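Local atomic coordinates of phosphoribosylaminoimidazole-succinocarboxamide synthase (Ehrlichia chaffeensis str. Arkansas, PDB entry 3KRE), a protein that catalyses the ATP-dependent joining of L-aspartate to 5-amino-1-(5-phospho-D-ribosyl)imidazole-4-carboxylate, a step of de novo purine biosynthesis. Residues A[35-40]-A[46-51]; A[117-122]-A[222-227]; A[157-160]-A[165-168]. All blocks are in the same frame, centred on the assembly; numbering follows the deposited sequence.

Contact 1 of 3, residues A[35-40]-A[46-51]. With EDO (1,2-ethanediol), chain K.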
loop_
_atom_site.group_PDB
_atom_site.type_symbol
_atom_site.label_atom_id
_atom_site.label_comp_id
_atom_site.label_asym_id
_atom_site.label_seq_id
_atom_site.Cartn_x
_atom_site.Cartn_y
_atom_site.Cartn_z
ATOM N N ILE A 35 1.705 -2.176 13.830
ATOM C CA ILE A 35 1.989 -1.388 15.029
ATOM C C ILE A 35 3.252 -0.605 14.728
ATOM O O ILE A 35 4.192 -1.150 14.149
ATOM C CB ILE A 35 2.290 -2.274 16.230
ATOM C CG1 ILE A 35 1.124 -3.213 16.556
ATOM C CG2 ILE A 35 2.637 -1.422 17.478
ATOM C CD1 ILE A 35 1.554 -4.315 17.557
ATOM N N ILE A 36 3.260 0.674 15.082
ATOM C CA ILE A 36 4.482 1.464 15.015
ATOM C C ILE A 36 5.053 1.556 16.441
ATOM O O ILE A 36 4.361 2.021 17.352
ATOM C CB ILE A 36 4.209 2.854 14.462
ATOM C CG1 ILE A 36 3.525 2.770 13.086
ATOM C CG2 ILE A 36 5.497 3.684 14.453
ATOM C CD1 ILE A 36 4.204 1.845 12.070
ATOM N N PHE A 37 6.299 1.119 16.632
ATOM C CA PHE A 37 6.966 1.210 17.927
ATOM C C PHE A 37 8.023 2.286 17.930
ATOM O O PHE A 37 8.750 2.489 16.944
ATOM C CB PHE A 37 7.668 -0.107 18.318
ATOM C CG PHE A 37 6.724 -1.241 18.648
ATOM C CD1 PHE A 37 6.075 -1.291 19.877
ATOM C CD2 PHE A 37 6.507 -2.274 17.748
ATOM C CE1 PHE A 37 5.225 -2.333 20.187
ATOM C CE2 PHE A 37 5.620 -3.328 18.054
ATOM C CZ PHE A 37 4.993 -3.356 19.271
ATOM N N ALA A 38 8.166 2.963 19.067
ATOM C CA ALA A 38 9.290 3.874 19.230
ATOM C C ALA A 38 10.605 3.115 19.282
ATOM O O ALA A 38 10.648 1.916 19.599
ATOM C CB ALA A 38 9.119 4.736 20.511
ATOM N N THR A 39 11.689 3.847 19.013
ATOM C CA THR A 39 13.047 3.400 19.308
ATOM C C THR A 39 13.743 4.476 20.156
ATOM O O THR A 39 13.195 5.547 20.364
ATOM C CB THR A 39 13.864 3.154 18.015
ATOM O OG1 THR A 39 14.279 4.408 17.434
ATOM C CG2 THR A 39 13.054 2.312 16.998
ATOM N N LEU A 40 14.962 4.212 20.608
ATOM C CA LEU A 40 15.741 5.239 21.338
ATOM C C LEU A 40 16.091 6.453 20.480
ATOM O O LEU A 40 16.347 7.517 21.010
ATOM C CB LEU A 40 17.033 4.636 21.937
ATOM C CG LEU A 40 16.822 3.482 22.954
ATOM C CD1 LEU A 40 18.173 2.855 23.372
ATOM C CD2 LEU A 40 16.024 3.948 24.196
ATOM N N ILE A 46 9.841 1.657 14.440
ATOM C CA ILE A 46 9.772 0.286 13.932
ATOM C C ILE A 46 8.375 0.045 13.424
ATOM O O ILE A 46 7.394 0.271 14.148
ATOM C CB ILE A 46 10.133 -0.767 15.014
ATOM C CG1 ILE A 46 11.596 -0.653 15.393
ATOM C CG2 ILE A 46 9.760 -2.230 14.550
ATOM C CD1 ILE A 46 11.933 -1.392 16.628
ATOM N N GLN A 47 8.269 -0.382 12.167
ATOM C CA GLN A 47 7.000 -0.786 11.606
ATOM C C GLN A 47 6.909 -2.294 11.772
ATOM O O GLN A 47 7.734 -3.022 11.222
ATOM C CB GLN A 47 6.930 -0.368 10.134
ATOM C CG GLN A 47 5.610 -0.610 9.447
ATOM C CD GLN A 47 5.648 -0.260 7.962
ATOM O OE1 GLN A 47 6.428 -0.811 7.194
ATOM N NE2 GLN A 47 4.811 0.651 7.564
ATOM N N HIS A 48 5.928 -2.728 12.576
ATOM C CA HIS A 48 5.767 -4.120 12.971
ATOM C C HIS A 48 4.480 -4.636 12.330
ATOM O O HIS A 48 3.381 -4.057 12.520
ATOM C CB HIS A 48 5.734 -4.251 14.494
ATOM C CG HIS A 48 5.405 -5.631 14.981
ATOM N ND1 HIS A 48 6.348 -6.453 15.567
ATOM C CD2 HIS A 48 4.240 -6.324 14.990
ATOM C CE1 HIS A 48 5.780 -7.601 15.900
ATOM N NE2 HIS A 48 4.503 -7.556 15.553
ATOM N N PHE A 49 4.628 -5.695 11.527
ATOM C CA PHE A 49 3.494 -6.293 10.807
ATOM C C PHE A 49 2.812 -7.364 11.639
ATOM O O PHE A 49 3.453 -8.350 11.998
ATOM C CB PHE A 49 3.964 -6.854 9.455
ATOM C CG PHE A 49 4.361 -5.783 8.468
ATOM C CD1 PHE A 49 3.528 -5.459 7.372
ATOM C CD2 PHE A 49 5.530 -5.076 8.637
ATOM C CE1 PHE A 49 3.934 -4.456 6.466
ATOM C CE2 PHE A 49 5.903 -4.077 7.737
ATOM C CZ PHE A 49 5.102 -3.788 6.674
ATOM N N LYS A 50 1.527 -7.149 11.951
ATOM C CA LYS A 50 0.707 -8.141 12.609
ATOM C C LYS A 50 0.109 -9.166 11.645
ATOM O O LYS A 50 0.183 -9.041 10.419
ATOM C CB LYS A 50 -0.443 -7.468 13.368
ATOM C CG LYS A 50 -0.001 -6.470 14.410
ATOM C CD LYS A 50 -1.194 -5.928 15.190
ATOM C CE LYS A 50 -1.988 -4.894 14.438
ATOM N NZ LYS A 50 -3.299 -4.589 15.149
ATOM N N ASP A 51 -0.528 -10.202 12.201
ATOM C CA ASP A 51 -1.179 -11.210 11.348
ATOM C C ASP A 51 -2.685 -10.977 11.247
ATOM O O ASP A 51 -3.401 -11.767 10.643
ATOM C CB ASP A 51 -0.904 -12.623 11.841
ATOM C CG ASP A 51 0.534 -13.084 11.604
ATOM O OD1 ASP A 51 1.300 -12.480 10.812
ATOM O OD2 ASP A 51 0.930 -14.089 12.234
HETATM C C1 EDO K . 2.127 -10.591 15.503
HETATM O O1 EDO K . 2.178 -9.225 15.920
HETATM C C2 EDO K . 0.748 -11.224 15.762
HETATM O O2 EDO K . -0.341 -10.730 14.928
#
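I35 and F37 pair with H48 and I46 in an antiparallel beta hairpin of the large sheet of the SAICAR synthetase fold. I35/H48 and F37/I46 are hydrogen-bonded pairs flanking the non-hydrogen-bonded pair I36/Q47. Each hydrogen-bonded pair is closed by two backbone bonds, among them H48 N to I35 O at 2.8 Å, and a CA-H...O contact runs from I36 CA to I46 O. On the face bearing I35, F37, I46 and H48, the F37 ring turns its edge to the H48 ring face, offset, with planes at 89°. CE2 of F37 sits 3.7 Å from H48 CB. The imidazole reaches this place because CG of H48 is anti to its backbone N (chi1 173°). H48 ND1 is hydrogen-bonded to E99, and NE2 to O1 of a 1,2-ethanediol, probably from the crystallisation liquor, at 2.9 Å; the diol's O2 accepts from D51 N at 2.8 Å. K50 crosses I35 nearly at right angles, its CD 3.8 Å from I35 CG1, and its ammonium forms salt bridges with E30 and E52. At the turn end, T39 CG2 lies 3.7 Å from I46 CG1. On the other face, CD1 of I36 touches Q47 CG at 3.9 Å. Backbone bonds from I36 and A38 add strand 27-30, those from Q47 and F49 add strand 99-107, and F49 leans on helix 67-84.

Contact 2 of 3, residues A[117-122]-A[222-227]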
loop_
_atom_site.group_PDB
_atom_site.type_symbol
_atom_site.label_atom_id
_atom_site.label_comp_id
_atom_site.label_asym_id
_atom_site.label_seq_id
_atom_site.Cartn_x
_atom_site.Cartn_y
_atom_site.Cartn_z
ATOM N N LEU A 117 -6.990 -1.884 -13.819
ATOM C CA LEU A 117 -8.232 -2.531 -14.206
ATOM C C LEU A 117 -9.294 -2.191 -13.165
ATOM O O LEU A 117 -8.988 -1.817 -12.042
ATOM C CB LEU A 117 -8.066 -4.042 -14.266
ATOM C CG LEU A 117 -6.812 -4.667 -14.892
ATOM C CD1 LEU A 117 -6.967 -6.230 -14.786
ATOM C CD2 LEU A 117 -6.593 -4.227 -16.327
ATOM N N ALA A 118 -10.552 -2.338 -13.552
ATOM C CA ALA A 118 -11.665 -2.164 -12.635
ATOM C C ALA A 118 -11.709 -3.301 -11.632
ATOM O O ALA A 118 -11.610 -4.463 -12.013
ATOM C CB ALA A 118 -12.983 -2.162 -13.390
ATOM N N ALA A 119 -11.878 -2.958 -10.361
ATOM C CA ALA A 119 -12.051 -3.969 -9.323
ATOM C C ALA A 119 -12.728 -3.344 -8.120
ATOM O O ALA A 119 -12.952 -2.127 -8.075
ATOM C CB ALA A 119 -10.698 -4.604 -8.956
ATOM N N GLY A 120 -13.091 -4.177 -7.146
ATOM C CA GLY A 120 -13.575 -3.681 -5.864
ATOM C C GLY A 120 -14.805 -2.792 -5.965
ATOM O O GLY A 120 -15.733 -3.079 -6.711
ATOM N N ASN A 121 -14.785 -1.698 -5.215
ATOM C CA ASN A 121 -15.908 -0.777 -5.139
ATOM C C ASN A 121 -16.036 0.080 -6.410
ATOM O O ASN A 121 -17.109 0.602 -6.696
ATOM C CB ASN A 121 -15.733 0.122 -3.920
ATOM C CG ASN A 121 -16.027 -0.614 -2.592
ATOM O OD1 ASN A 121 -16.703 -1.628 -2.573
ATOM N ND2 ASN A 121 -15.515 -0.078 -1.495
ATOM N N PHE A 122 -14.946 0.216 -7.163
ATOM C CA PHE A 122 -14.989 0.901 -8.453
ATOM C C PHE A 122 -15.925 0.131 -9.374
ATOM O O PHE A 122 -16.855 0.698 -9.945
ATOM C CB PHE A 122 -13.582 1.022 -9.076
ATOM C CG PHE A 122 -13.562 1.778 -10.362
ATOM C CD1 PHE A 122 -13.193 3.127 -10.400
ATOM C CD2 PHE A 122 -13.938 1.165 -11.542
ATOM C CE1 PHE A 122 -13.203 3.825 -11.585
ATOM C CE2 PHE A 122 -13.980 1.861 -12.722
ATOM C CZ PHE A 122 -13.586 3.202 -12.746
ATOM N N THR A 222 -2.370 -4.173 0.225
ATOM C CA THR A 222 -2.587 -2.838 -0.364
ATOM C C THR A 222 -2.557 -2.820 -1.914
ATOM O O THR A 222 -2.730 -1.759 -2.494
ATOM C CB THR A 222 -1.537 -1.816 0.177
ATOM O OG1 THR A 222 -0.228 -2.210 -0.253
ATOM C CG2 THR A 222 -1.627 -1.692 1.761
ATOM N N CYS A 223 -2.320 -3.971 -2.554
ATOM C CA CYS A 223 -2.282 -4.105 -4.016
ATOM C C CYS A 223 -3.173 -5.267 -4.413
ATOM O O CYS A 223 -3.090 -6.347 -3.809
ATOM C CB CYS A 223 -0.874 -4.431 -4.540
ATOM S SG CYS A 223 0.422 -3.336 -4.013
ATOM N N ARG A 224 -4.009 -5.072 -5.425
ATOM C CA ARG A 224 -4.693 -6.218 -6.035
ATOM C C ARG A 224 -3.737 -6.792 -7.065
ATOM O O ARG A 224 -3.168 -6.046 -7.899
ATOM C CB ARG A 224 -5.999 -5.845 -6.708
ATOM C CG ARG A 224 -7.120 -5.613 -5.735
ATOM C CD ARG A 224 -8.466 -5.490 -6.431
ATOM N NE ARG A 224 -9.490 -5.461 -5.427
ATOM C CZ ARG A 224 -9.991 -4.388 -4.829
ATOM N NH1 ARG A 224 -9.624 -3.159 -5.169
ATOM N NH2 ARG A 224 -10.868 -4.557 -3.837
ATOM N N LEU A 225 -3.553 -8.111 -6.980
ATOM C CA LEU A 225 -2.473 -8.820 -7.709
ATOM C C LEU A 225 -3.071 -10.076 -8.273
ATOM O O LEU A 225 -3.502 -10.932 -7.520
ATOM C CB LEU A 225 -1.339 -9.193 -6.750
ATOM C CG LEU A 225 -0.596 -8.030 -6.115
ATOM C CD1 LEU A 225 0.386 -8.493 -4.969
ATOM C CD2 LEU A 225 0.139 -7.105 -7.132
ATOM N N TRP A 226 -3.125 -10.190 -9.595
ATOM C CA TRP A 226 -3.716 -11.380 -10.209
ATOM C C TRP A 226 -2.665 -12.116 -11.019
ATOM O O TRP A 226 -1.914 -11.509 -11.747
ATOM C CB TRP A 226 -4.857 -11.031 -11.170
ATOM C CG TRP A 226 -6.048 -10.356 -10.550
ATOM C CD1 TRP A 226 -6.250 -10.087 -9.232
ATOM C CD2 TRP A 226 -7.198 -9.874 -11.237
ATOM N NE1 TRP A 226 -7.447 -9.461 -9.047
ATOM C CE2 TRP A 226 -8.053 -9.306 -10.268
ATOM C CE3 TRP A 226 -7.584 -9.840 -12.586
ATOM C CZ2 TRP A 226 -9.270 -8.712 -10.597
ATOM C CZ3 TRP A 226 -8.814 -9.263 -12.912
ATOM C CH2 TRP A 226 -9.634 -8.695 -11.918
ATOM N N ASP A 227 -2.642 -13.433 -10.911
ATOM C CA ASP A 227 -1.818 -14.249 -11.750
ATOM C C ASP A 227 -2.256 -14.030 -13.206
ATOM O O ASP A 227 -3.451 -14.060 -13.541
ATOM C CB ASP A 227 -1.960 -15.719 -11.345
ATOM C CG ASP A 227 -1.124 -16.621 -12.222
ATOM O OD1 ASP A 227 0.092 -16.523 -12.084
ATOM O OD2 ASP A 227 -1.693 -17.332 -13.076
#
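R224 and W226 project from strand 223-227 of the large antiparallel sheet onto A119 and L117, in the chain between strand 110-115 and helix 120-126 of the SAICAR synthetase fold. The two segments do not pair with each other; L117 and R224 are both tied by backbone bonds to V195 of strand 192-204, and the contact itself is made largely by side chains. Two positions apart on their strand, R224 and W226 both point toward 117-122 and grip it at separate places. R224 loses the most area. Its chain runs extended from CG to NE, and its CD rests against A119 CB at 3.5 Å, with NE 3.8 Å from the same methyl. A119 in turn points at the strand, and this one methyl makes its side-chain contact. Beyond it the guanidinium is twisted across its own chain (chi4 90°), which lays one face along the backbone of G120. G120 has no side chain, and its bare alpha carbon is what lets the arginine come this close; its phi is positive (59°). Salt bridges from NE to D237 and from NH1 to D196 hold the guanidinium's rotation, and the nearby carboxylates should offset its charge; a 1,2-ethanediol also lies about 3 Å from the side chain. W226, buried, meets 117-122 from further along the strand: its six-membered ring approaches L117 obliquely, CZ3 lying 4.0 Å from CD1. The W226 side chain also touches V195, joining the strand to its neighbour as well as to 117-122. Of the guanidinium atoms, R224 NH2 comes closest to G120, 3.5 Å from G120 CA, whereas R224 CZ lies 3.8 Å from G120 CA.

Contact 3 of 3, residues A[157-160]-A[165-168]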
loop_
_atom_site.group_PDB
_atom_site.type_symbol
_atom_site.label_atom_id
_atom_site.label_comp_id
_atom_site.label_asym_id
_atom_site.label_seq_id
_atom_site.Cartn_x
_atom_site.Cartn_y
_atom_site.Cartn_z
ATOM N N HIS A 157 -10.794 19.718 -2.820
ATOM C CA HIS A 157 -10.990 19.456 -1.395
ATOM C C HIS A 157 -9.636 19.383 -0.709
ATOM O O HIS A 157 -9.389 20.085 0.290
ATOM C CB HIS A 157 -11.729 18.146 -1.222
ATOM C CG HIS A 157 -12.168 17.854 0.179
ATOM N ND1 HIS A 157 -13.456 17.463 0.486
ATOM C CD2 HIS A 157 -11.486 17.862 1.351
ATOM C CE1 HIS A 157 -13.545 17.245 1.785
ATOM N NE2 HIS A 157 -12.364 17.478 2.333
ATOM N N ILE A 158 -8.759 18.568 -1.270
ATOM C CA ILE A 158 -7.391 18.424 -0.743
ATOM C C ILE A 158 -6.732 19.792 -0.630
ATOM O O ILE A 158 -6.152 20.110 0.388
ATOM C CB ILE A 158 -6.564 17.455 -1.617
ATOM C CG1 ILE A 158 -7.098 16.025 -1.494
ATOM C CG2 ILE A 158 -5.045 17.549 -1.275
ATOM C CD1 ILE A 158 -6.639 15.075 -2.645
ATOM N N LEU A 159 -6.864 20.618 -1.665
ATOM C CA LEU A 159 -6.224 21.921 -1.678
ATOM C C LEU A 159 -6.880 22.900 -0.709
ATOM O O LEU A 159 -6.190 23.668 -0.030
ATOM C CB LEU A 159 -6.237 22.516 -3.093
ATOM C CG LEU A 159 -5.403 21.816 -4.160
ATOM C CD1 LEU A 159 -5.620 22.495 -5.506
ATOM C CD2 LEU A 159 -3.925 21.791 -3.787
ATOM N N SER A 160 -8.203 22.881 -0.650
ATOM C CA SER A 160 -8.949 23.794 0.239
ATOM C C SER A 160 -8.629 23.520 1.689
ATOM O O SER A 160 -8.434 24.447 2.483
ATOM C CB SER A 160 -10.462 23.648 0.044
ATOM O OG SER A 160 -11.162 24.651 0.758
ATOM N N THR A 165 -0.281 21.302 -1.006
ATOM C CA THR A 165 -0.245 22.442 -1.900
ATOM C C THR A 165 -0.495 21.996 -3.340
ATOM O O THR A 165 -0.509 20.804 -3.668
ATOM C CB THR A 165 1.126 23.141 -1.879
ATOM O OG1 THR A 165 2.102 22.264 -2.472
ATOM C CG2 THR A 165 1.521 23.527 -0.475
ATOM N N ASN A 166 -0.693 22.977 -4.205
ATOM C CA ASN A 166 -0.871 22.715 -5.632
ATOM C C ASN A 166 0.302 21.930 -6.175
ATOM O O ASN A 166 0.108 20.932 -6.860
ATOM C CB ASN A 166 -1.054 24.016 -6.425
ATOM C CG ASN A 166 -2.445 24.171 -6.965
ATOM O OD1 ASN A 166 -2.849 23.441 -7.884
ATOM N ND2 ASN A 166 -3.198 25.106 -6.404
ATOM N N GLN A 167 1.516 22.370 -5.857
ATOM C CA GLN A 167 2.747 21.703 -6.348
ATOM C C GLN A 167 2.844 20.241 -5.840
ATOM O O GLN A 167 3.171 19.333 -6.609
ATOM C CB GLN A 167 4.026 22.481 -5.960
ATOM N N GLU A 168 2.551 20.028 -4.564
ATOM C CA GLU A 168 2.538 18.676 -3.967
ATOM C C GLU A 168 1.509 17.757 -4.596
ATOM O O GLU A 168 1.766 16.568 -4.775
ATOM C CB GLU A 168 2.291 18.738 -2.457
ATOM C CG GLU A 168 3.447 19.386 -1.715
ATOM C CD GLU A 168 3.165 19.612 -0.251
ATOM O OE1 GLU A 168 1.984 19.862 0.119
ATOM O OE2 GLU A 168 4.141 19.525 0.524
#
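L159 directs its CG away from its own carbonyl carbon (chi1 -67°); CD1 is anti to CA (chi2 176°), and the forked end puts its two methyls against T165 and N166, at the start of the next helix. N166 answers with a chi1 of -111°, away from any staggered value, which swings its amide back toward the leucine. The two side chains cross at about a right angle. CD1 of L159 meets the amide of N166 almost evenly, 3.7 Å from ND2 and 3.8 Å from OD1, whereas CD2 presses on the backbone, 3.5 Å from T165 C and equally close to N166 N. One branch therefore takes the amide and the other the peptide link between T165 and N166. That peptide is where helix 166-189 begins. T165 is its N-cap and forms a capping box with E168: E168 N gives its hydrogen to T165 OG1 at 3.1 Å, and T165 N donates to E168 OE1 at 2.9 Å, meeting the carboxylate on its anti side. The other oxygen, OE2, makes a salt bridge to K203, which should steady the glutamate in the box. Helix 155-160 approaches from across a short connection whose W163 and L164 pack on I158. The contact is a surface one, joining the end of a short helix to the first turn of a long one. Its chemistry is mainly dispersive: the methyl meets oxygen and nitrogen of the N166 amide alike and so would scarcely distinguish its two ends, while the directional bonds belong to the box beside it.

How the contacts relate
From the N terminus, contact 1 closes first, across five intervening residues, making strands 34-38 and 44-49 a hairpin. The chain then passes through helix 67-84 and further strands before contact 2 opens at 117-122. Contact 2 closes a loop of 99 residues when strand 223-227 arrives. Nested inside that loop is contact 3, which spans four residues and joins helix 155-160 to helix 166-189. Contact 1 stands in series with the other two, and none cross. Contacts 1 and 2 reach the same large sheet on opposite sides of the chain's centre, their centres about 27 Å apart; contact 3 lies about 30 Å from contact 1, centre to centre.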